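Local coordinates for cytokinesis protein 2 (Saccharomyces cerevisiae, PDB 4WPE), which mediates the cytoskeletal rearrangements required for yeast cytokinesis and binds phospholipids, its F-BAR domain being the part present here, at residues F43-S48 against Q106-T111; L50-A55 against K98-L103; K148-A153 against E189-L194. All blocks are in the same frame, centred on the assembly; numbering follows the deposited sequence.

Contact 1: F43-S48 against Q106-T111; sequences FFKQRS and QIYTDT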
loop_
_atom_site.group_PDB
_atom_site.type_symbol
_atom_site.label_atom_id
_atom_site.label_comp_id
_atom_site.label_asym_id
_atom_site.label_seq_id
_atom_site.Cartn_x
_atom_site.Cartn_y
_atom_site.Cartn_z
ATOM N N PHE A 43 2.040 -16.366 3.191
ATOM C CA PHE A 43 2.405 -15.092 2.579
ATOM C C PHE A 43 1.243 -14.503 1.790
ATOM O O PHE A 43 0.924 -13.325 1.930
ATOM C CB PHE A 43 3.621 -15.257 1.665
ATOM C CG PHE A 43 3.944 -14.026 0.862
ATOM C CD1 PHE A 43 4.486 -12.905 1.472
ATOM C CD2 PHE A 43 3.702 -13.989 -0.501
ATOM C CE1 PHE A 43 4.785 -11.776 0.739
ATOM C CE2 PHE A 43 3.996 -12.862 -1.241
ATOM C CZ PHE A 43 4.538 -11.753 -0.621
ATOM N N PHE A 44 0.618 -15.335 0.961
ATOM C CA PHE A 44 -0.528 -14.927 0.156
ATOM C C PHE A 44 -1.663 -14.407 1.024
ATOM O O PHE A 44 -2.317 -13.421 0.687
ATOM C CB PHE A 44 -1.024 -16.099 -0.691
ATOM C CG PHE A 44 -0.126 -16.437 -1.846
ATOM C CD1 PHE A 44 -0.028 -17.743 -2.303
ATOM C CD2 PHE A 44 0.602 -15.450 -2.491
ATOM C CE1 PHE A 44 0.790 -18.062 -3.371
ATOM C CE2 PHE A 44 1.420 -15.761 -3.563
ATOM C CZ PHE A 44 1.515 -17.069 -4.001
ATOM N N LYS A 45 -1.889 -15.079 2.148
ATOM C CA LYS A 45 -2.944 -14.687 3.071
ATOM C C LYS A 45 -2.654 -13.328 3.698
ATOM O O LYS A 45 -3.480 -12.419 3.630
ATOM C CB LYS A 45 -3.115 -15.743 4.164
ATOM C CG LYS A 45 -4.214 -15.425 5.159
ATOM C CD LYS A 45 -4.388 -16.544 6.171
ATOM C CE LYS A 45 -5.584 -16.280 7.069
ATOM N NZ LYS A 45 -5.465 -16.992 8.370
ATOM N N GLN A 46 -1.477 -13.196 4.303
ATOM C CA GLN A 46 -1.097 -11.962 4.984
ATOM C C GLN A 46 -1.012 -10.787 4.018
ATOM O O GLN A 46 -1.437 -9.678 4.339
ATOM C CB GLN A 46 0.236 -12.137 5.710
ATOM C CG GLN A 46 0.196 -13.163 6.823
ATOM C CD GLN A 46 1.220 -12.878 7.906
ATOM O OE1 GLN A 46 2.190 -13.622 8.076
ATOM N NE2 GLN A 46 1.007 -11.796 8.649
ATOM N N ARG A 47 -0.456 -11.040 2.840
ATOM C CA ARG A 47 -0.397 -10.043 1.779
ATOM C C ARG A 47 -1.801 -9.605 1.352
ATOM O O ARG A 47 -2.039 -8.426 1.094
ATOM C CB ARG A 47 0.376 -10.600 0.583
ATOM C CG ARG A 47 0.341 -9.736 -0.656
ATOM C CD ARG A 47 1.318 -8.588 -0.567
ATOM N NE ARG A 47 1.949 -8.341 -1.859
ATOM C CZ ARG A 47 1.404 -7.616 -2.829
ATOM N NH1 ARG A 47 0.212 -7.067 -2.655
ATOM N NH2 ARG A 47 2.050 -7.443 -3.975
ATOM N N SER A 48 -2.725 -10.559 1.283
ATOM C CA SER A 48 -4.114 -10.258 0.951
ATOM C C SER A 48 -4.743 -9.364 2.011
ATOM O O SER A 48 -5.419 -8.383 1.692
ATOM C CB SER A 48 -4.930 -11.544 0.810
ATOM O OG SER A 48 -5.544 -11.886 2.043
ATOM N N GLN A 106 -8.559 -16.503 -5.241
ATOM C CA GLN A 106 -8.088 -17.186 -6.441
ATOM C C GLN A 106 -6.700 -17.801 -6.287
ATOM O O GLN A 106 -6.402 -18.818 -6.914
ATOM C CB GLN A 106 -8.091 -16.238 -7.636
ATOM C CG GLN A 106 -9.404 -15.524 -7.852
ATOM C CD GLN A 106 -9.326 -14.541 -8.994
ATOM O OE1 GLN A 106 -8.459 -14.650 -9.860
ATOM N NE2 GLN A 106 -10.225 -13.567 -8.998
ATOM N N ILE A 107 -5.845 -17.199 -5.467
ATOM C CA ILE A 107 -4.496 -17.732 -5.340
ATOM C C ILE A 107 -4.189 -18.265 -3.937
ATOM O O ILE A 107 -3.498 -19.266 -3.811
ATOM C CB ILE A 107 -3.433 -16.681 -5.767
ATOM C CG1 ILE A 107 -3.530 -15.416 -4.934
ATOM C CG2 ILE A 107 -3.598 -16.313 -7.227
ATOM C CD1 ILE A 107 -2.560 -15.367 -3.799
ATOM N N TYR A 108 -4.703 -17.630 -2.887
ATOM C CA TYR A 108 -4.477 -18.154 -1.538
ATOM C C TYR A 108 -5.308 -19.401 -1.283
ATOM O O TYR A 108 -4.786 -20.437 -0.867
ATOM C CB TYR A 108 -4.797 -17.109 -0.465
ATOM C CG TYR A 108 -5.070 -17.719 0.896
ATOM C CD1 TYR A 108 -4.036 -18.212 1.680
ATOM C CD2 TYR A 108 -6.365 -17.806 1.393
ATOM C CE1 TYR A 108 -4.284 -18.775 2.921
ATOM C CE2 TYR A 108 -6.622 -18.364 2.630
ATOM C CZ TYR A 108 -5.581 -18.847 3.390
ATOM O OH TYR A 108 -5.839 -19.402 4.622
ATOM N N THR A 109 -6.609 -19.285 -1.525
ATOM C CA THR A 109 -7.539 -20.379 -1.288
ATOM C C THR A 109 -7.217 -21.583 -2.168
ATOM O O THR A 109 -7.193 -22.718 -1.691
ATOM C CB THR A 109 -8.994 -19.929 -1.532
ATOM O OG1 THR A 109 -9.404 -19.056 -0.472
ATOM C CG2 THR A 109 -9.934 -21.124 -1.589
ATOM N N ASP A 110 -6.951 -21.333 -3.446
ATOM C CA ASP A 110 -6.680 -22.408 -4.391
ATOM C C ASP A 110 -5.324 -23.065 -4.142
ATOM O O ASP A 110 -5.117 -24.226 -4.504
ATOM C CB ASP A 110 -6.758 -21.892 -5.830
ATOM C CG ASP A 110 -8.190 -21.663 -6.289
ATOM O OD1 ASP A 110 -8.428 -20.720 -7.076
ATOM O OD2 ASP A 110 -9.080 -22.430 -5.863
ATOM N N THR A 111 -4.406 -22.330 -3.521
ATOM C CA THR A 111 -3.091 -22.883 -3.198
ATOM C C THR A 111 -3.153 -23.720 -1.924
ATOM O O THR A 111 -2.565 -24.801 -1.850
ATOM C CB THR A 111 -2.033 -21.779 -3.029
ATOM O OG1 THR A 111 -1.881 -21.071 -4.267
ATOM C CG2 THR A 111 -0.694 -22.371 -2.631
#
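I107 and F44 meet where helix 76-162 runs back against helix 37-71 in the antiparallel helical bundle of the F-BAR domain. The axes of the two segments approach to 9.0 Å at an angle of 148°, with the CA atoms of F44 and Y108 nearest each other. The I107 side chain comes at about a right angle to that of F44 and sets its CD1 methyl over one face of the phenyl ring, 3.6 Å from the ring centroid and off-centre toward the rim, a CH-pi contact. Isoleucine suits the place because its ethyl arm (CG1-CD1) puts an apolar methyl on the buried ring. Y108, one residue on, works at the margin of the bundle. With CG anti to the backbone N (chi1 159°), its ring lies alongside K45, both side chains pointing the same way. The extended lysine lays CG over one ring face, 4.3 Å from the centroid; its methylenes give apolar cover to the ring while the charge stays at the surface. F44 CB lies at the edge of the Y108 ring, near its plane, and the two CB atoms are 3.9 Å apart. L234 of helix 170-259 also packs on F44, joining a third helix to the pair. A turn further on, T111 OG1 is hydrogen-bonded back to I107 O, within its own helix, and lies 4.1 Å from CE1 of the F44 ring.

Contact 2: L50-A55 against K98-L103; sequences LEKDYA and KQSEIL
OE2 of E51, whose carboxylate lies against the side-chain amide of Q99, is gripped by two groups: it forms a salt bridge with NH1 of R47 and a hydrogen bond with OH of Y54 of the second subunit. The other oxygen, OE1, is hydrogen-bonded to ND1 of H96, so both ends of this buried acid are satisfied. Q99 OE1 comes within 3.3 Å of E51 CD, with the amide and carboxylate planes turned 67° apart. The amide oxygen and the carboxylate would not be expected to attract each other, but Q99 OE1 also accepts a hydrogen bond from R47 NH1, and that one cationic nitrogen joins them. The positive charge probably helps to keep E51 ionised. In the glutamate, chi1 sets CG beside the backbone N, where it lies 4.2 Å from L103 CD1, an apolar neighbour for its methylene; the bend at chi2 (-65°) then turns the carboxylate. These groups lie within the helical core of the F-BAR dimer, where helix 37-71 and helix 76-162 pack nearly antiparallel, at 160°, with their local axes only 8.1 Å apart. Such closeness suits a small residue, and S100 occupies the point of nearest approach, its CA 5.2 Å from that of E51. Its CB meets E51 CB at 3.7 Å. The serine hydroxyl, anti to its own backbone nitrogen, is bonded to S48 O, a carbonyl one turn before K52, which ties the helices together through the backbone of helix 37-71. Beside it, K52 rests CB on S100 OG at 3.3 Å, then runs fully extended so that its amine leads away from the neighbouring helix.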
loop_
_atom_site.group_PDB
_atom_site.type_symbol
_atom_site.label_atom_id
_atom_site.label_comp_id
_atom_site.label_asym_id
_atom_site.label_seq_id
_atom_site.Cartn_x
_atom_site.Cartn_y
_atom_site.Cartn_z
ATOM N N LEU A 50 -3.258 -7.421 3.970
ATOM C CA LEU A 50 -2.570 -6.135 3.966
ATOM C C LEU A 50 -3.180 -5.164 2.960
ATOM O O LEU A 50 -3.377 -3.982 3.259
ATOM C CB LEU A 50 -1.084 -6.332 3.663
ATOM C CG LEU A 50 -0.231 -5.070 3.502
ATOM C CD1 LEU A 50 -0.232 -4.258 4.785
ATOM C CD2 LEU A 50 1.193 -5.429 3.093
ATOM N N GLU A 51 -3.471 -5.666 1.764
ATOM C CA GLU A 51 -4.009 -4.836 0.693
ATOM C C GLU A 51 -5.430 -4.373 1.003
ATOM O O GLU A 51 -5.833 -3.277 0.615
ATOM C CB GLU A 51 -3.983 -5.594 -0.636
ATOM C CG GLU A 51 -2.586 -5.913 -1.153
ATOM C CD GLU A 51 -1.784 -4.671 -1.501
ATOM O OE1 GLU A 51 -2.397 -3.618 -1.777
ATOM O OE2 GLU A 51 -0.536 -4.747 -1.504
ATOM N N LYS A 52 -6.186 -5.215 1.700
ATOM C CA LYS A 52 -7.546 -4.869 2.089
ATOM C C LYS A 52 -7.534 -3.685 3.046
ATOM O O LYS A 52 -8.315 -2.747 2.898
ATOM C CB LYS A 52 -8.245 -6.070 2.728
ATOM C CG LYS A 52 -9.681 -5.807 3.145
ATOM C CD LYS A 52 -10.174 -6.870 4.114
ATOM C CE LYS A 52 -11.623 -6.627 4.506
ATOM N NZ LYS A 52 -12.139 -7.692 5.407
ATOM N N ASP A 53 -6.635 -3.725 4.023
ATOM C CA ASP A 53 -6.526 -2.644 4.994
ATOM C C ASP A 53 -5.996 -1.371 4.341
ATOM O O ASP A 53 -6.391 -0.265 4.711
ATOM C CB ASP A 53 -5.626 -3.057 6.157
ATOM C CG ASP A 53 -6.094 -4.331 6.827
ATOM O OD1 ASP A 53 -7.245 -4.746 6.573
ATOM O OD2 ASP A 53 -5.312 -4.921 7.601
ATOM N N TYR A 54 -5.105 -1.531 3.368
ATOM C CA TYR A 54 -4.569 -0.386 2.642
ATOM C C TYR A 54 -5.671 0.300 1.841
ATOM O O TYR A 54 -5.801 1.521 1.877
ATOM C CB TYR A 54 -3.429 -0.813 1.717
ATOM C CG TYR A 54 -2.760 0.335 0.993
ATOM C CD1 TYR A 54 -1.770 1.091 1.607
ATOM C CD2 TYR A 54 -3.119 0.661 -0.309
ATOM C CE1 TYR A 54 -1.157 2.143 0.943
ATOM C CE2 TYR A 54 -2.514 1.710 -0.977
ATOM C CZ TYR A 54 -1.535 2.448 -0.349
ATOM O OH TYR A 54 -0.936 3.490 -1.019
ATOM N N ALA A 55 -6.463 -0.491 1.125
ATOM C CA ALA A 55 -7.555 0.048 0.321
ATOM C C ALA A 55 -8.613 0.696 1.201
ATOM O O ALA A 55 -9.101 1.786 0.901
ATOM C CB ALA A 55 -8.178 -1.040 -0.531
ATOM N N LYS A 98 -9.437 -4.618 -5.215
ATOM C CA LYS A 98 -9.660 -5.690 -6.176
ATOM C C LYS A 98 -8.492 -6.672 -6.153
ATOM O O LYS A 98 -8.684 -7.884 -6.250
ATOM C CB LYS A 98 -9.859 -5.119 -7.582
ATOM C CG LYS A 98 -9.833 -6.160 -8.684
ATOM C CD LYS A 98 -9.763 -5.515 -10.060
ATOM C CE LYS A 98 -9.594 -6.570 -11.146
ATOM N NZ LYS A 98 -9.632 -5.973 -12.511
ATOM N N GLN A 99 -7.282 -6.139 -6.009
ATOM C CA GLN A 99 -6.082 -6.962 -5.907
ATOM C C GLN A 99 -6.136 -7.841 -4.664
ATOM O O GLN A 99 -5.735 -9.006 -4.695
ATOM C CB GLN A 99 -4.832 -6.082 -5.876
ATOM C CG GLN A 99 -3.533 -6.824 -6.152
ATOM C CD GLN A 99 -2.315 -6.061 -5.660
ATOM O OE1 GLN A 99 -1.978 -6.102 -4.476
ATOM N NE2 GLN A 99 -1.660 -5.346 -6.565
ATOM N N SER A 100 -6.638 -7.274 -3.571
ATOM C CA SER A 100 -6.772 -7.995 -2.310
ATOM C C SER A 100 -7.678 -9.211 -2.448
ATOM O O SER A 100 -7.350 -10.298 -1.976
ATOM C CB SER A 100 -7.313 -7.069 -1.220
ATOM O OG SER A 100 -7.576 -7.786 -0.027
ATOM N N GLU A 101 -8.820 -9.022 -3.101
ATOM C CA GLU A 101 -9.789 -10.098 -3.263
ATOM C C GLU A 101 -9.251 -11.221 -4.152
ATOM O O GLU A 101 -9.479 -12.396 -3.873
ATOM C CB GLU A 101 -11.104 -9.548 -3.826
ATOM C CG GLU A 101 -11.668 -8.387 -3.014
ATOM C CD GLU A 101 -12.921 -7.782 -3.625
ATOM O OE1 GLU A 101 -13.176 -8.020 -4.826
ATOM O OE2 GLU A 101 -13.644 -7.057 -2.907
ATOM N N ILE A 102 -8.534 -10.866 -5.214
ATOM C CA ILE A 102 -7.915 -11.871 -6.076
ATOM C C ILE A 102 -6.927 -12.709 -5.272
ATOM O O ILE A 102 -6.832 -13.925 -5.442
ATOM C CB ILE A 102 -7.179 -11.234 -7.271
ATOM C CG1 ILE A 102 -8.167 -10.545 -8.208
ATOM C CG2 ILE A 102 -6.386 -12.284 -8.041
ATOM C CD1 ILE A 102 -7.499 -9.809 -9.351
ATOM N N LEU A 103 -6.199 -12.047 -4.381
ATOM C CA LEU A 103 -5.193 -12.722 -3.578
ATOM C C LEU A 103 -5.823 -13.725 -2.615
ATOM O O LEU A 103 -5.345 -14.845 -2.488
ATOM C CB LEU A 103 -4.344 -11.704 -2.810
ATOM C CG LEU A 103 -3.308 -10.949 -3.652
ATOM C CD1 LEU A 103 -2.824 -9.696 -2.938
ATOM C CD2 LEU A 103 -2.132 -11.843 -4.005
#

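Contact 3: K148-A153 against E189-L194; sequences KKLQDA and EYKVQL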
loop_
_atom_site.group_PDB
_atom_site.type_symbol
_atom_site.label_atom_id
_atom_site.label_comp_id
_atom_site.label_asym_id
_atom_site.label_seq_id
_atom_site.Cartn_x
_atom_site.Cartn_y
_atom_site.Cartn_z
ATOM N N LYS A 148 17.847 -71.393 9.332
ATOM C CA LYS A 148 18.354 -71.799 10.636
ATOM C C LYS A 148 17.716 -73.125 11.035
ATOM O O LYS A 148 18.413 -74.071 11.392
ATOM C CB LYS A 148 18.076 -70.729 11.693
ATOM N N LYS A 149 16.388 -73.189 10.952
ATOM C CA LYS A 149 15.642 -74.394 11.307
ATOM C C LYS A 149 16.084 -75.601 10.493
ATOM O O LYS A 149 16.183 -76.709 11.021
ATOM C CB LYS A 149 14.139 -74.176 11.117
ATOM C CG LYS A 149 13.474 -73.325 12.183
ATOM C CD LYS A 149 11.993 -73.659 12.281
ATOM C CE LYS A 149 11.325 -72.914 13.420
ATOM N NZ LYS A 149 10.651 -71.683 12.928
ATOM N N LEU A 150 16.345 -75.385 9.208
ATOM C CA LEU A 150 16.799 -76.460 8.331
ATOM C C LEU A 150 18.171 -76.988 8.751
ATOM O O LEU A 150 18.376 -78.197 8.839
ATOM C CB LEU A 150 16.843 -75.985 6.877
ATOM C CG LEU A 150 17.457 -76.959 5.868
ATOM C CD1 LEU A 150 16.690 -78.277 5.833
ATOM C CD2 LEU A 150 17.505 -76.332 4.485
ATOM N N GLN A 151 19.105 -76.076 9.007
ATOM C CA GLN A 151 20.446 -76.453 9.445
ATOM C C GLN A 151 20.401 -77.168 10.793
ATOM O O GLN A 151 21.104 -78.159 11.001
ATOM C CB GLN A 151 21.348 -75.220 9.532
ATOM N N ASP A 152 19.573 -76.661 11.702
ATOM C CA ASP A 152 19.380 -77.291 13.006
ATOM C C ASP A 152 18.886 -78.722 12.854
ATOM O O ASP A 152 19.455 -79.650 13.430
ATOM C CB ASP A 152 18.388 -76.495 13.857
ATOM C CG ASP A 152 18.986 -75.220 14.412
ATOM O OD1 ASP A 152 18.434 -74.135 14.136
ATOM O OD2 ASP A 152 20.005 -75.302 15.125
ATOM N N ALA A 153 17.823 -78.889 12.071
ATOM C CA ALA A 153 17.224 -80.199 11.848
ATOM C C ALA A 153 18.208 -81.152 11.182
ATOM O O ALA A 153 18.261 -82.333 11.522
ATOM C CB ALA A 153 15.966 -80.068 11.008
ATOM N N GLU A 189 10.938 -81.677 5.073
ATOM C CA GLU A 189 9.866 -80.693 4.987
ATOM C C GLU A 189 10.403 -79.272 5.047
ATOM O O GLU A 189 9.962 -78.406 4.292
ATOM C CB GLU A 189 8.842 -80.909 6.101
ATOM C CG GLU A 189 8.276 -82.313 6.154
ATOM C CD GLU A 189 7.436 -82.554 7.391
ATOM O OE1 GLU A 189 7.421 -81.680 8.285
ATOM O OE2 GLU A 189 6.794 -83.623 7.471
ATOM N N TYR A 190 11.348 -79.032 5.950
ATOM C CA TYR A 190 11.955 -77.713 6.085
ATOM C C TYR A 190 12.623 -77.287 4.786
ATOM O O TYR A 190 12.549 -76.121 4.394
ATOM C CB TYR A 190 12.970 -77.705 7.222
ATOM C CG TYR A 190 12.354 -77.549 8.590
ATOM C CD1 TYR A 190 11.097 -76.983 8.744
ATOM C CD2 TYR A 190 13.033 -77.960 9.729
ATOM C CE1 TYR A 190 10.531 -76.828 9.996
ATOM C CE2 TYR A 190 12.474 -77.812 10.986
ATOM C CZ TYR A 190 11.224 -77.246 11.114
ATOM O OH TYR A 190 10.664 -77.097 12.362
ATOM N N LYS A 191 13.265 -78.241 4.118
ATOM C CA LYS A 191 13.923 -77.971 2.846
ATOM C C LYS A 191 12.907 -77.515 1.807
ATOM O O LYS A 191 13.153 -76.575 1.054
ATOM C CB LYS A 191 14.669 -79.213 2.356
ATOM C CG LYS A 191 15.773 -78.939 1.342
ATOM C CD LYS A 191 15.255 -78.921 -0.082
ATOM C CE LYS A 191 16.395 -78.760 -1.072
ATOM N NZ LYS A 191 17.280 -77.623 -0.701
ATOM N N VAL A 192 11.763 -78.187 1.769
ATOM C CA VAL A 192 10.712 -77.830 0.828
ATOM C C VAL A 192 10.068 -76.501 1.222
ATOM O O VAL A 192 9.867 -75.630 0.377
ATOM C CB VAL A 192 9.638 -78.928 0.740
ATOM C CG1 VAL A 192 8.424 -78.427 -0.026
ATOM C CG2 VAL A 192 10.213 -80.164 0.079
ATOM N N GLN A 193 9.769 -76.343 2.509
ATOM C CA GLN A 193 9.199 -75.097 3.017
ATOM C C GLN A 193 10.123 -73.909 2.751
ATOM O O GLN A 193 9.664 -72.775 2.637
ATOM C CB GLN A 193 8.916 -75.210 4.515
ATOM C CG GLN A 193 7.743 -76.105 4.865
ATOM C CD GLN A 193 7.537 -76.226 6.361
ATOM O OE1 GLN A 193 8.023 -75.401 7.133
ATOM N NE2 GLN A 193 6.822 -77.265 6.780
ATOM N N LEU A 194 11.423 -74.175 2.650
ATOM C CA LEU A 194 12.402 -73.126 2.387
ATOM C C LEU A 194 12.485 -72.790 0.904
ATOM O O LEU A 194 12.645 -71.628 0.532
ATOM C CB LEU A 194 13.782 -73.535 2.897
ATOM C CG LEU A 194 14.907 -72.546 2.592
ATOM C CD1 LEU A 194 14.722 -71.266 3.390
ATOM C CD2 LEU A 194 16.264 -73.166 2.871
#
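Segments 148-153 and 189-194 run nearly antiparallel, at 160°, with axes 9.1 Å apart and the CA atoms of L150 and Y190 facing each other at 5.5 Å. They join helix 76-162 to helix 170-259 in the extended arm of the F-BAR domain, within a predicted coiled coil. Y190 is the main bridge. One face of its ring takes K149 CB, 4.2 Å from the centroid and 17° off the ring normal, in a CH-pi contact. The lysine chain continues across the ring, bringing CD close to the phenol oxygen, and only then does its amine lead away; a long aliphatic stem with a charged tip fits this exposed margin. At the ring's edge, near its plane, A153 CB approaches Y190 CD2 to 3.8 Å, a place where a small methyl lets the tyrosine lie close to the backbone. L150 passes Y190 in the opposite direction. Because its CG is anti to the backbone N (chi1 173°), the two methyls are carried over to the partner helix, where they divide the work: CD1 sits 4.0 Å from Y190 CB and also near K191, whereas CD2 meets L194 CD2 at 3.8 Å.

Contacts 1 and 2 are neighbours on the same pair of helices, 37-71 and 76-162, with centres 11 Å apart; along the chain, contact 2 is nested inside the loop that contact 1 closes. They touch directly: S48 CB packs on L103 CB at 3.7 Å between the helices, and Y108 N probably bonds to L103 O at 2.9 Å within helix 76-162. Both also reach the second subunit. Contact 3 uses the far part of helix 76-162 with a different partner, its nearest atoms about 49 Å from contact 1 and about 60 Å from contact 2, and no other chain of the assembly touches its segments. One long helix thus runs from the dimer core to the arm.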